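Local coordinates for protein leucine aminopeptidase (Legionella pneumophila, PDB 5GNE) that probably acts as a zinc-dependent aminopeptidase of the M28 family, removing amino acids from the N-terminal end of peptides, at residues H120-Y124 against E136-W140; R127-S131 against A237-G241; K142-D146 against V157-F161. All blocks are in the same frame, centred on the assembly; numbering follows the deposited sequence.

Contact 1: residues H120-Y124 against E136-W140; sequences HLTSY and EAAQW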
ATOM      1  N   HIS A 120      12.426 -14.504   1.256  1.00 49.31           N
ATOM      2  CA  HIS A 120      13.093 -14.041   0.049  1.00 50.65           C
ATOM      3  C   HIS A 120      13.295 -12.520   0.049  1.00 58.45           C
ATOM      4  O   HIS A 120      14.409 -12.048  -0.189  1.00 63.93           O
ATOM      5  CB  HIS A 120      12.322 -14.466  -1.198  1.00 49.29           C
ATOM      6  CG  HIS A 120      12.958 -14.014  -2.478  1.00 64.87           C
ATOM      7  ND1 HIS A 120      14.071 -14.622  -3.020  1.00 61.35           N
ATOM      8  CD2 HIS A 120      12.651 -12.984  -3.309  1.00 64.83           C
ATOM      9  CE1 HIS A 120      14.415 -13.999  -4.135  1.00 64.07           C
ATOM     10  NE2 HIS A 120      13.564 -13.006  -4.336  1.00 65.26           N
ATOM     11  N   LEU A 121      12.240 -11.761   0.329  1.00 51.64           N
ATOM     12  CA  LEU A 121      12.312 -10.296   0.240  1.00 58.69           C
ATOM     13  C   LEU A 121      13.247  -9.715   1.289  1.00 62.60           C
ATOM     14  O   LEU A 121      13.913  -8.700   1.072  1.00 59.20           O
ATOM     15  CB  LEU A 121      10.929  -9.658   0.402  1.00 49.51           C
ATOM     16  CG  LEU A 121       9.938 -10.030  -0.696  1.00 48.73           C
ATOM     17  CD1 LEU A 121       8.552  -9.490  -0.378  1.00 39.97           C
ATOM     18  CD2 LEU A 121      10.449  -9.554  -2.058  1.00 40.41           C
ATOM     19  N   THR A 122      13.222 -10.336   2.459  1.00 57.73           N
ATOM     20  CA  THR A 122      13.997  -9.861   3.573  1.00 63.47           C
ATOM     21  C   THR A 122      15.472 -10.284   3.459  1.00 65.65           C
ATOM     22  O   THR A 122      16.312  -9.827   4.230  1.00 56.87           O
ATOM     23  CB  THR A 122      13.393 -10.370   4.879  1.00 67.58           C
ATOM     24  OG1 THR A 122      13.710  -9.451   5.924  1.00 89.40           O
ATOM     25  CG2 THR A 122      13.942 -11.759   5.224  1.00 57.29           C
ATOM     26  N   SER A 123      15.784 -11.150   2.497  1.00 61.24           N
ATOM     27  CA  SER A 123      17.167 -11.568   2.299  1.00 64.98           C
ATOM     28  C   SER A 123      17.935 -10.516   1.486  1.00 65.01           C
ATOM     29  O   SER A 123      19.163 -10.481   1.523  1.00 74.30           O
ATOM     30  CB  SER A 123      17.243 -12.941   1.628  1.00 71.37           C
ATOM     31  OG  SER A 123      17.036 -12.851   0.231  1.00 90.48           O
ATOM     32  N   TYR A 124      17.220  -9.679   0.735  1.00 60.66           N
ATOM     33  CA  TYR A 124      17.852  -8.537   0.055  1.00 65.03           C
ATOM     34  C   TYR A 124      18.488  -7.605   1.074  1.00 62.23           C
ATOM     35  O   TYR A 124      17.967  -7.435   2.177  1.00 67.91           O
ATOM     36  CB  TYR A 124      16.846  -7.735  -0.773  1.00 68.26           C
ATOM     37  CG  TYR A 124      16.275  -8.437  -1.982  1.00 65.54           C
ATOM     38  CD1 TYR A 124      17.042  -8.638  -3.129  1.00 58.81           C
ATOM     39  CD2 TYR A 124      14.953  -8.867  -1.988  1.00 70.42           C
ATOM     40  CE1 TYR A 124      16.501  -9.264  -4.247  1.00 61.98           C
ATOM     41  CE2 TYR A 124      14.405  -9.491  -3.089  1.00 66.44           C
ATOM     42  CZ  TYR A 124      15.175  -9.686  -4.217  1.00 66.13           C
ATOM     43  OH  TYR A 124      14.617 -10.311  -5.315  1.00 69.14           O
ATOM     44  N   GLU A 136      15.276  -5.511  -8.493  1.00 53.96           N
ATOM     45  CA  GLU A 136      15.079  -6.954  -8.519  1.00 62.44           C
ATOM     46  C   GLU A 136      13.820  -7.366  -7.804  1.00 66.78           C
ATOM     47  O   GLU A 136      13.066  -8.212  -8.305  1.00 62.79           O
ATOM     48  CB  GLU A 136      16.274  -7.671  -7.891  1.00 66.05           C
ATOM     49  CG  GLU A 136      17.465  -7.688  -8.785  1.00 68.48           C
ATOM     50  CD  GLU A 136      18.768  -8.007  -8.082  1.00 85.28           C
ATOM     51  OE1 GLU A 136      18.730  -8.325  -6.879  1.00 95.66           O
ATOM     52  OE2 GLU A 136      19.833  -7.943  -8.739  1.00 86.10           O
ATOM     53  N   ALA A 137      13.567  -6.742  -6.654  1.00 57.73           N
ATOM     54  CA  ALA A 137      12.403  -7.125  -5.870  1.00 51.50           C
ATOM     55  C   ALA A 137      11.144  -6.948  -6.714  1.00 50.86           C
ATOM     56  O   ALA A 137      10.285  -7.842  -6.769  1.00 53.42           O
ATOM     57  CB  ALA A 137      12.337  -6.335  -4.578  1.00 47.12           C
ATOM     58  N   ALA A 138      11.084  -5.848  -7.451  1.00 43.97           N
ATOM     59  CA  ALA A 138       9.929  -5.575  -8.290  1.00 41.99           C
ATOM     60  C   ALA A 138       9.842  -6.617  -9.395  1.00 48.00           C
ATOM     61  O   ALA A 138       8.777  -7.180  -9.639  1.00 50.22           O
ATOM     62  CB  ALA A 138       9.999  -4.173  -8.866  1.00 35.48           C
ATOM     63  N   GLN A 139      10.964  -6.888 -10.053  1.00 55.99           N
ATOM     64  CA  GLN A 139      10.973  -7.888 -11.125  1.00 61.59           C
ATOM     65  C   GLN A 139      10.584  -9.256 -10.611  1.00 54.83           C
ATOM     66  O   GLN A 139       9.840  -9.985 -11.262  1.00 63.07           O
ATOM     67  CB  GLN A 139      12.335  -7.952 -11.817  1.00 53.86           C
ATOM     68  CG  GLN A 139      12.675  -6.659 -12.504  1.00 57.77           C
ATOM     69  CD  GLN A 139      14.088  -6.605 -12.996  1.00 66.69           C
ATOM     70  OE1 GLN A 139      15.007  -7.109 -12.353  1.00 78.61           O
ATOM     71  NE2 GLN A 139      14.280  -5.984 -14.153  1.00 71.27           N
ATOM     72  N   TRP A 140      11.117  -9.605  -9.452  1.00 51.21           N
ATOM     73  CA  TRP A 140      10.754 -10.840  -8.774  1.00 53.11           C
ATOM     74  C   TRP A 140       9.231 -10.986  -8.612  1.00 58.25           C
ATOM     75  O   TRP A 140       8.637 -12.003  -8.975  1.00 60.39           O
ATOM     76  CB  TRP A 140      11.461 -10.907  -7.422  1.00 52.04           C
ATOM     77  CG  TRP A 140      11.245 -12.190  -6.716  1.00 56.95           C
ATOM     78  CD1 TRP A 140      11.908 -13.368  -6.933  1.00 59.58           C
ATOM     79  CD2 TRP A 140      10.315 -12.440  -5.659  1.00 58.88           C
ATOM     80  NE1 TRP A 140      11.444 -14.332  -6.080  1.00 62.22           N
ATOM     81  CE2 TRP A 140      10.461 -13.797  -5.291  1.00 63.28           C
ATOM     82  CE3 TRP A 140       9.371 -11.652  -4.987  1.00 57.43           C
ATOM     83  CZ2 TRP A 140       9.701 -14.386  -4.279  1.00 64.05           C
ATOM     84  CZ3 TRP A 140       8.606 -12.241  -3.984  1.00 61.92           C
ATOM     85  CH2 TRP A 140       8.775 -13.596  -3.642  1.00 66.20           C
TER
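The imidazole of His120 lies over one face of the Trp140 indole, an offset stack on the five-membered ring with centroids 3.7 Å apart and planes inclined by 23°. His120 CD2 sits above the centre of the indole, while Trp140 NE1 lies over the imidazole near its rim. His120 NE2 and Trp140 NE1 approach to 3.0 Å, but the angle is too poor for a hydrogen bond. NE2 instead makes a weak bond of 3.1 Å to Tyr124 OH, which links the stacked pair to the phenol next to it. Both stacking rings are carried by a CG anti to the backbone N (chi1 180° in His120, -175° in Trp140), and their side chains run past one another in opposite senses. Leu121 CD2 reaches Trp140 CE3 obliquely at 3.8 Å. At the Tyr124 edge, near the ring plane, Glu136 OE1 stands 3.6 Å from CE1, and Leu121 O also lies in the plane at that ring's edge; Glu136 OE2 forms a salt bridge with Arg132. Ala137 CB packs obliquely on Tyr124 CE2 at 4.1 Å. This is plain helix-helix packing between consecutive helices joined by a loop, 111-123 through its C-terminal end and 132-151; helix 202-221 packs alongside, with Ser206 and Ile209 touching Leu121 and Leu213 touching Trp140.

Contact 2: residues R127-S131 against A237-G241; sequences RSAKS and AEERG. With ZN (zinc ion), chain C.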
ATOM      1  N   ARG A 127      15.483  -3.077  -0.312  1.00 52.20           N
ATOM      2  CA  ARG A 127      14.635  -3.003  -1.495  1.00 46.10           C
ATOM      3  C   ARG A 127      14.358  -1.522  -1.848  1.00 62.87           C
ATOM      4  O   ARG A 127      13.225  -1.136  -2.161  1.00 57.41           O
ATOM      5  CB  ARG A 127      13.323  -3.751  -1.260  1.00 42.24           C
ATOM      6  CG  ARG A 127      13.428  -5.231  -0.986  1.00 42.47           C
ATOM      7  CD  ARG A 127      12.064  -5.818  -0.617  1.00 47.59           C
ATOM      8  NE  ARG A 127      11.978  -6.018   0.830  1.00 56.19           N
ATOM      9  CZ  ARG A 127      11.117  -5.409   1.633  1.00 51.30           C
ATOM     10  NH1 ARG A 127      10.219  -4.577   1.159  1.00 65.96           N
ATOM     11  NH2 ARG A 127      11.137  -5.659   2.921  1.00 65.57           N
ATOM     12  N   SER A 128      15.403  -0.701  -1.816  1.00 63.66           N
ATOM     13  CA  SER A 128      15.279   0.739  -2.047  1.00 48.79           C
ATOM     14  C   SER A 128      14.907   1.106  -3.483  1.00 48.01           C
ATOM     15  O   SER A 128      15.350   0.463  -4.422  1.00 58.59           O
ATOM     16  CB  SER A 128      16.585   1.427  -1.671  1.00 52.14           C
ATOM     17  OG  SER A 128      16.711   2.668  -2.333  1.00 55.11           O
ATOM     18  N   ALA A 129      14.120   2.163  -3.655  1.00 44.98           N
ATOM     19  CA  ALA A 129      13.709   2.576  -4.991  1.00 50.55           C
ATOM     20  C   ALA A 129      14.874   3.054  -5.854  1.00 53.06           C
ATOM     21  O   ALA A 129      14.732   3.167  -7.071  1.00 58.13           O
ATOM     22  CB  ALA A 129      12.627   3.669  -4.908  1.00 40.02           C
ATOM     23  N   LYS A 130      16.008   3.349  -5.228  1.00 52.71           N
ATOM     24  CA  LYS A 130      17.203   3.754  -5.960  1.00 56.14           C
ATOM     25  C   LYS A 130      18.145   2.595  -6.275  1.00 63.47           C
ATOM     26  O   LYS A 130      19.011   2.734  -7.140  1.00 71.63           O
ATOM     27  CB  LYS A 130      18.012   4.803  -5.185  1.00 57.37           C
ATOM     28  CG  LYS A 130      17.330   6.112  -4.904  1.00 60.39           C
ATOM     29  CD  LYS A 130      18.248   7.028  -4.091  1.00 75.97           C
ATOM     30  CE  LYS A 130      18.241   8.456  -4.650  1.00 84.21           C
ATOM     31  NZ  LYS A 130      19.362   9.303  -4.137  1.00 90.61           N
ATOM     32  N   SER A 131      18.010   1.463  -5.583  1.00 57.12           N
ATOM     33  CA  SER A 131      19.052   0.438  -5.683  1.00 53.77           C
ATOM     34  C   SER A 131      18.686  -0.665  -6.673  1.00 60.29           C
ATOM     35  O   SER A 131      17.537  -0.805  -7.090  1.00 60.76           O
ATOM     36  CB  SER A 131      19.366  -0.180  -4.311  1.00 52.39           C
ATOM     37  OG  SER A 131      18.350  -1.070  -3.876  1.00 59.38           O
ATOM     38  N   ALA A 237       8.690   2.739  -4.352  1.00 35.19           N
ATOM     39  CA  ALA A 237       8.994   4.045  -3.784  1.00 34.53           C
ATOM     40  C   ALA A 237       7.978   4.618  -2.795  1.00 41.65           C
ATOM     41  O   ALA A 237       7.813   5.854  -2.697  1.00 37.94           O
ATOM     42  CB  ALA A 237       9.175   5.043  -4.946  1.00 37.84           C
ATOM     43  N   GLU A 238       7.313   3.754  -2.040  1.00 35.66           N
ATOM     44  CA  GLU A 238       6.394   4.270  -1.024  1.00 35.39           C
ATOM     45  C   GLU A 238       7.156   5.094   0.013  1.00 34.15           C
ATOM     46  O   GLU A 238       6.623   6.037   0.589  1.00 36.33           O
ATOM     47  CB  GLU A 238       5.625   3.136  -0.364  1.00 31.36           C
ATOM     48  CG  GLU A 238       4.580   3.573   0.653  1.00 30.90           C
ATOM     49  CD  GLU A 238       5.144   3.698   2.067  1.00 42.38           C
ATOM     50  OE1 GLU A 238       6.329   3.336   2.283  1.00 43.49           O
ATOM     51  OE2 GLU A 238       4.404   4.155   2.967  1.00 36.68           O
ATOM     52  N   GLU A 239       8.420   4.745   0.214  1.00 37.90           N
ATOM     53  CA  GLU A 239       9.265   5.417   1.193  1.00 33.93           C
ATOM     54  C   GLU A 239       9.791   6.735   0.649  1.00 33.32           C
ATOM     55  O   GLU A 239      10.562   7.416   1.305  1.00 47.73           O
ATOM     56  CB  GLU A 239      10.411   4.482   1.646  1.00 38.60           C
ATOM     57  CG  GLU A 239       9.923   3.195   2.415  1.00 51.20           C
ATOM     58  CD  GLU A 239       9.332   3.522   3.778  1.00 54.56           C
ATOM     59  OE1 GLU A 239       9.261   4.734   4.082  1.00 65.97           O
ATOM     60  OE2 GLU A 239       8.957   2.594   4.553  1.00 40.78           O
ATOM     61  N   ARG A 240       9.331   7.112  -0.539  1.00 37.93           N
ATOM     62  CA  ARG A 240       9.686   8.403  -1.160  1.00 38.46           C
ATOM     63  C   ARG A 240       8.437   9.254  -1.383  1.00 37.80           C
ATOM     64  O   ARG A 240       8.107   9.612  -2.512  1.00 47.45           O
ATOM     65  CB  ARG A 240      10.418   8.173  -2.506  1.00 35.75           C
ATOM     66  CG  ARG A 240      11.469   7.048  -2.431  1.00 32.41           C
ATOM     67  CD  ARG A 240      12.688   7.455  -1.581  1.00 32.34           C
ATOM     68  NE  ARG A 240      13.629   6.352  -1.505  1.00 58.95           N
ATOM     69  CZ  ARG A 240      14.918   6.439  -1.176  1.00 55.45           C
ATOM     70  NH1 ARG A 240      15.483   7.610  -0.914  1.00 51.42           N
ATOM     71  NH2 ARG A 240      15.650   5.331  -1.152  1.00 48.33           N
ATOM     72  N   GLY A 241       7.725   9.561  -0.309  1.00 39.44           N
ATOM     73  CA  GLY A 241       6.513  10.352  -0.404  1.00 35.82           C
ATOM     74  C   GLY A 241       5.401   9.732  -1.230  1.00 40.69           C
ATOM     75  O   GLY A 241       4.678  10.428  -1.951  1.00 34.51           O
TER
HETATM   76 ZN    ZN C 401       7.106   3.094   5.905  1.00112.49          ZN
HETATM   77  O   HOH W   1       5.121   3.621   6.073  1.00 37.49           O
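Ala129 and Ala237 meet where two type I beta turns, Ser128-Ser131 and Ala237-Arg240, pack together, the second of them carrying a zinc ligand of the M28 peptidase fold. The tight part is small and apolar: Ala129 CB touches Ala237 CB at 3.7 Å, and with no longer side chain between them the two CA atoms come within 5.1 Å. Beside this pair, Ser128 and Arg240 share the carboxylate of Asp196, which forms a salt bridge with Arg240 NH2 through one oxygen and a hydrogen bond with Ser128 OG through the other, so it ties the two turns together. Ser128 OG also accepts from Lys130 N at 3.1 Å, an ST turn that steadies the hydroxyl; its torsion, anti to the backbone N at 157°, turns OG back over the following residues. The Arg240 chain, bent at chi2, presents the edge of its guanidinium to Ser128. The looser side belongs to Lys130, which is exposed to solvent and whose CG lies over one guanidinium face, toward its rim, 4.2 Å from Arg240 NH2. On the inner side, the segment 237-241 carries Glu239, which shares a zinc ion with Asp204 and His344. Glu239 OE2 lies 2.4 Å from this zinc, a water binds the same metal at 2.1 Å, and that water donates a hydrogen bond of 3.2 Å to Glu238 OE2.

Contact 3: residues K142-D146 against V157-F161; sequences KQQFD and VESYF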
ATOM      1  N   LYS A 142       6.767  -9.562 -10.142  1.00 58.21           N
ATOM      2  CA  LYS A 142       6.063  -9.698 -11.419  1.00 55.50           C
ATOM      3  C   LYS A 142       6.135 -11.142 -11.874  1.00 52.15           C
ATOM      4  O   LYS A 142       5.147 -11.741 -12.298  1.00 53.94           O
ATOM      5  CB  LYS A 142       6.654  -8.770 -12.487  1.00 42.89           C
ATOM      6  CG  LYS A 142       5.750  -8.641 -13.721  1.00 49.62           C
ATOM      7  CD  LYS A 142       6.448  -8.049 -14.939  1.00 51.97           C
ATOM      8  CE  LYS A 142       5.488  -7.972 -16.122  1.00 53.51           C
ATOM      9  NZ  LYS A 142       5.286  -9.311 -16.766  1.00 62.09           N
ATOM     10  N   GLN A 143       7.331 -11.686 -11.798  1.00 52.45           N
ATOM     11  CA  GLN A 143       7.571 -13.044 -12.244  1.00 57.94           C
ATOM     12  C   GLN A 143       6.855 -14.067 -11.358  1.00 56.56           C
ATOM     13  O   GLN A 143       6.392 -15.094 -11.858  1.00 54.82           O
ATOM     14  CB  GLN A 143       9.073 -13.288 -12.304  1.00 62.78           C
ATOM     15  CG  GLN A 143       9.493 -14.714 -12.196  1.00 83.97           C
ATOM     16  CD  GLN A 143      10.978 -14.805 -11.994  1.00112.06           C
ATOM     17  OE1 GLN A 143      11.754 -14.444 -12.879  1.00124.70           O
ATOM     18  NE2 GLN A 143      11.392 -15.238 -10.807  1.00118.48           N
ATOM     19  N   GLN A 144       6.744 -13.789 -10.055  1.00 56.78           N
ATOM     20  CA  GLN A 144       5.960 -14.663  -9.162  1.00 53.00           C
ATOM     21  C   GLN A 144       4.500 -14.730  -9.611  1.00 51.90           C
ATOM     22  O   GLN A 144       3.856 -15.772  -9.529  1.00 53.20           O
ATOM     23  CB  GLN A 144       6.007 -14.191  -7.710  1.00 46.01           C
ATOM     24  CG  GLN A 144       7.366 -14.205  -7.069  1.00 51.78           C
ATOM     25  CD  GLN A 144       7.959 -15.593  -6.992  1.00 62.69           C
ATOM     26  OE1 GLN A 144       8.943 -15.882  -7.665  1.00 68.17           O
ATOM     27  NE2 GLN A 144       7.359 -16.462  -6.179  1.00 57.88           N
ATOM     28  N   PHE A 145       3.983 -13.612 -10.103  1.00 50.38           N
ATOM     29  CA  PHE A 145       2.611 -13.592 -10.578  1.00 54.90           C
ATOM     30  C   PHE A 145       2.518 -14.348 -11.895  1.00 61.35           C
ATOM     31  O   PHE A 145       1.706 -15.263 -12.029  1.00 64.92           O
ATOM     32  CB  PHE A 145       2.105 -12.155 -10.764  1.00 40.45           C
ATOM     33  CG  PHE A 145       0.690 -12.077 -11.278  1.00 42.67           C
ATOM     34  CD1 PHE A 145      -0.379 -12.081 -10.394  1.00 36.22           C
ATOM     35  CD2 PHE A 145       0.424 -12.022 -12.646  1.00 48.02           C
ATOM     36  CE1 PHE A 145      -1.696 -12.019 -10.870  1.00 50.69           C
ATOM     37  CE2 PHE A 145      -0.884 -11.960 -13.126  1.00 45.17           C
ATOM     38  CZ  PHE A 145      -1.941 -11.963 -12.239  1.00 50.53           C
ATOM     39  N   ASP A 146       3.364 -13.976 -12.852  1.00 60.61           N
ATOM     40  CA  ASP A 146       3.381 -14.614 -14.167  1.00 57.25           C
ATOM     41  C   ASP A 146       3.500 -16.130 -14.054  1.00 62.28           C
ATOM     42  O   ASP A 146       2.757 -16.877 -14.708  1.00 59.96           O
ATOM     43  CB  ASP A 146       4.532 -14.067 -15.014  1.00 64.00           C
ATOM     44  CG  ASP A 146       4.455 -12.574 -15.219  1.00 71.44           C
ATOM     45  OD1 ASP A 146       3.339 -12.014 -15.142  1.00 67.44           O
ATOM     46  OD2 ASP A 146       5.522 -11.962 -15.450  1.00 84.78           O
ATOM     47  N   VAL A 157      -5.388 -13.130 -17.456  1.00 71.80           N
ATOM     48  CA  VAL A 157      -4.557 -12.303 -16.597  1.00 51.56           C
ATOM     49  C   VAL A 157      -3.775 -11.235 -17.351  1.00 54.59           C
ATOM     50  O   VAL A 157      -3.774 -11.189 -18.579  1.00 59.34           O
ATOM     51  CB  VAL A 157      -3.535 -13.153 -15.822  1.00 50.23           C
ATOM     52  CG1 VAL A 157      -4.240 -14.147 -14.951  1.00 46.37           C
ATOM     53  CG2 VAL A 157      -2.605 -13.875 -16.797  1.00 41.30           C
ATOM     54  N   GLU A 158      -3.144 -10.348 -16.587  1.00 54.17           N
ATOM     55  CA  GLU A 158      -2.256  -9.346 -17.145  1.00 50.64           C
ATOM     56  C   GLU A 158      -1.246  -8.936 -16.073  1.00 55.33           C
ATOM     57  O   GLU A 158      -1.547  -9.024 -14.867  1.00 58.54           O
ATOM     58  CB  GLU A 158      -3.079  -8.165 -17.619  1.00 62.54           C
ATOM     59  CG  GLU A 158      -2.552  -7.424 -18.811  1.00 90.70           C
ATOM     60  CD  GLU A 158      -3.495  -6.298 -19.203  1.00108.46           C
ATOM     61  OE1 GLU A 158      -4.668  -6.320 -18.751  1.00100.98           O
ATOM     62  OE2 GLU A 158      -3.080  -5.414 -19.984  1.00121.66           O
ATOM     63  N   SER A 159      -0.033  -8.572 -16.483  1.00 53.39           N
ATOM     64  CA  SER A 159       0.936  -7.967 -15.559  1.00 53.48           C
ATOM     65  C   SER A 159       1.822  -6.972 -16.296  1.00 53.76           C
ATOM     66  O   SER A 159       2.304  -7.256 -17.380  1.00 60.60           O
ATOM     67  CB  SER A 159       1.786  -9.031 -14.853  1.00 45.83           C
ATOM     68  OG  SER A 159       2.703  -9.641 -15.742  1.00 52.62           O
ATOM     69  N   TYR A 160       2.023  -5.794 -15.712  1.00 58.79           N
ATOM     70  CA  TYR A 160       2.902  -4.794 -16.312  1.00 47.96           C
ATOM     71  C   TYR A 160       3.588  -3.912 -15.301  1.00 49.60           C
ATOM     72  O   TYR A 160       3.096  -3.722 -14.194  1.00 52.05           O
ATOM     73  CB  TYR A 160       2.134  -3.926 -17.293  1.00 42.18           C
ATOM     74  CG  TYR A 160       0.827  -3.398 -16.773  1.00 44.90           C
ATOM     75  CD1 TYR A 160      -0.316  -4.196 -16.777  1.00 48.45           C
ATOM     76  CD2 TYR A 160       0.714  -2.100 -16.296  1.00 43.71           C
ATOM     77  CE1 TYR A 160      -1.534  -3.708 -16.316  1.00 47.70           C
ATOM     78  CE2 TYR A 160      -0.496  -1.606 -15.841  1.00 38.54           C
ATOM     79  CZ  TYR A 160      -1.619  -2.406 -15.854  1.00 45.46           C
ATOM     80  OH  TYR A 160      -2.829  -1.918 -15.403  1.00 50.12           O
ATOM     81  N   PHE A 161       4.739  -3.380 -15.686  1.00 47.68           N
ATOM     82  CA  PHE A 161       5.396  -2.345 -14.917  1.00 43.42           C
ATOM     83  C   PHE A 161       4.728  -1.012 -15.134  1.00 50.43           C
ATOM     84  O   PHE A 161       4.272  -0.716 -16.228  1.00 62.69           O
ATOM     85  CB  PHE A 161       6.862  -2.259 -15.284  1.00 39.85           C
ATOM     86  CG  PHE A 161       7.609  -3.497 -14.964  1.00 45.91           C
ATOM     87  CD1 PHE A 161       7.830  -3.854 -13.646  1.00 48.37           C
ATOM     88  CD2 PHE A 161       8.065  -4.334 -15.978  1.00 51.28           C
ATOM     89  CE1 PHE A 161       8.512  -5.018 -13.331  1.00 52.46           C
ATOM     90  CE2 PHE A 161       8.751  -5.510 -15.673  1.00 45.97           C
ATOM     91  CZ  PHE A 161       8.978  -5.852 -14.347  1.00 49.67           C
TER
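Ser159 OG is gripped from two directions, accepting from Lys142 NZ at 2.8 Å and donating to Asp146 OD1 at 2.5 Å. The other carboxylate oxygen closes the ring of polar atoms: Lys142 NZ forms a salt bridge with Asp146 OD2 at 3.0 Å, between residues one helical turn apart. Both oxygens are met on their syn sides, the hydroxyl using the lone pair of OD1 and the ammonium standing 19° out of the carboxylate plane. Lys142 is extended up to CE and then bends at chi4 (-77°), which swings NZ round to both partners. Its aliphatic part crosses the Phe161 ring at about a right angle, with CD 3.4 Å from Phe161 CZ in an oblique approach. Farther along, the Phe145 ring turns an edge to Val157 CB, 4.0 Å from CE2, and meets Phe220 of helix 202-221 and Thr175 of strand 170-177. The helical segment 142-146 runs nearly antiparallel (168°) to 157-161, part of an edge strand of the mixed sheet in this chain. Because the hydroxyl accepts from lysine and donates to aspartate, its rotation is probably fixed, and their opposite charges are probably largely compensated where the helix meets the sheet edge.

How the contacts relate
Contact 2 is the buried one of the three, contact 1 is partly buried and contact 3 lies at the surface, away from the metal site. Contacts 1 and 3 use successive parts of helix 132-151, facing helix 111-123 in the first case and an edge strand of the mixed sheet in the second; Gln139 of contact 1 packs on Phe161 of contact 3. The loop 127-131 of contact 2 leads into that same helix, and its Arg127 packs against Ala137 of contact 1. The chemistry follows the location: aromatic stacking between helices, alanine packing with a shared carboxylate on the turn that carries a zinc ligand, and a charged hydrogen-bond network toward the periphery.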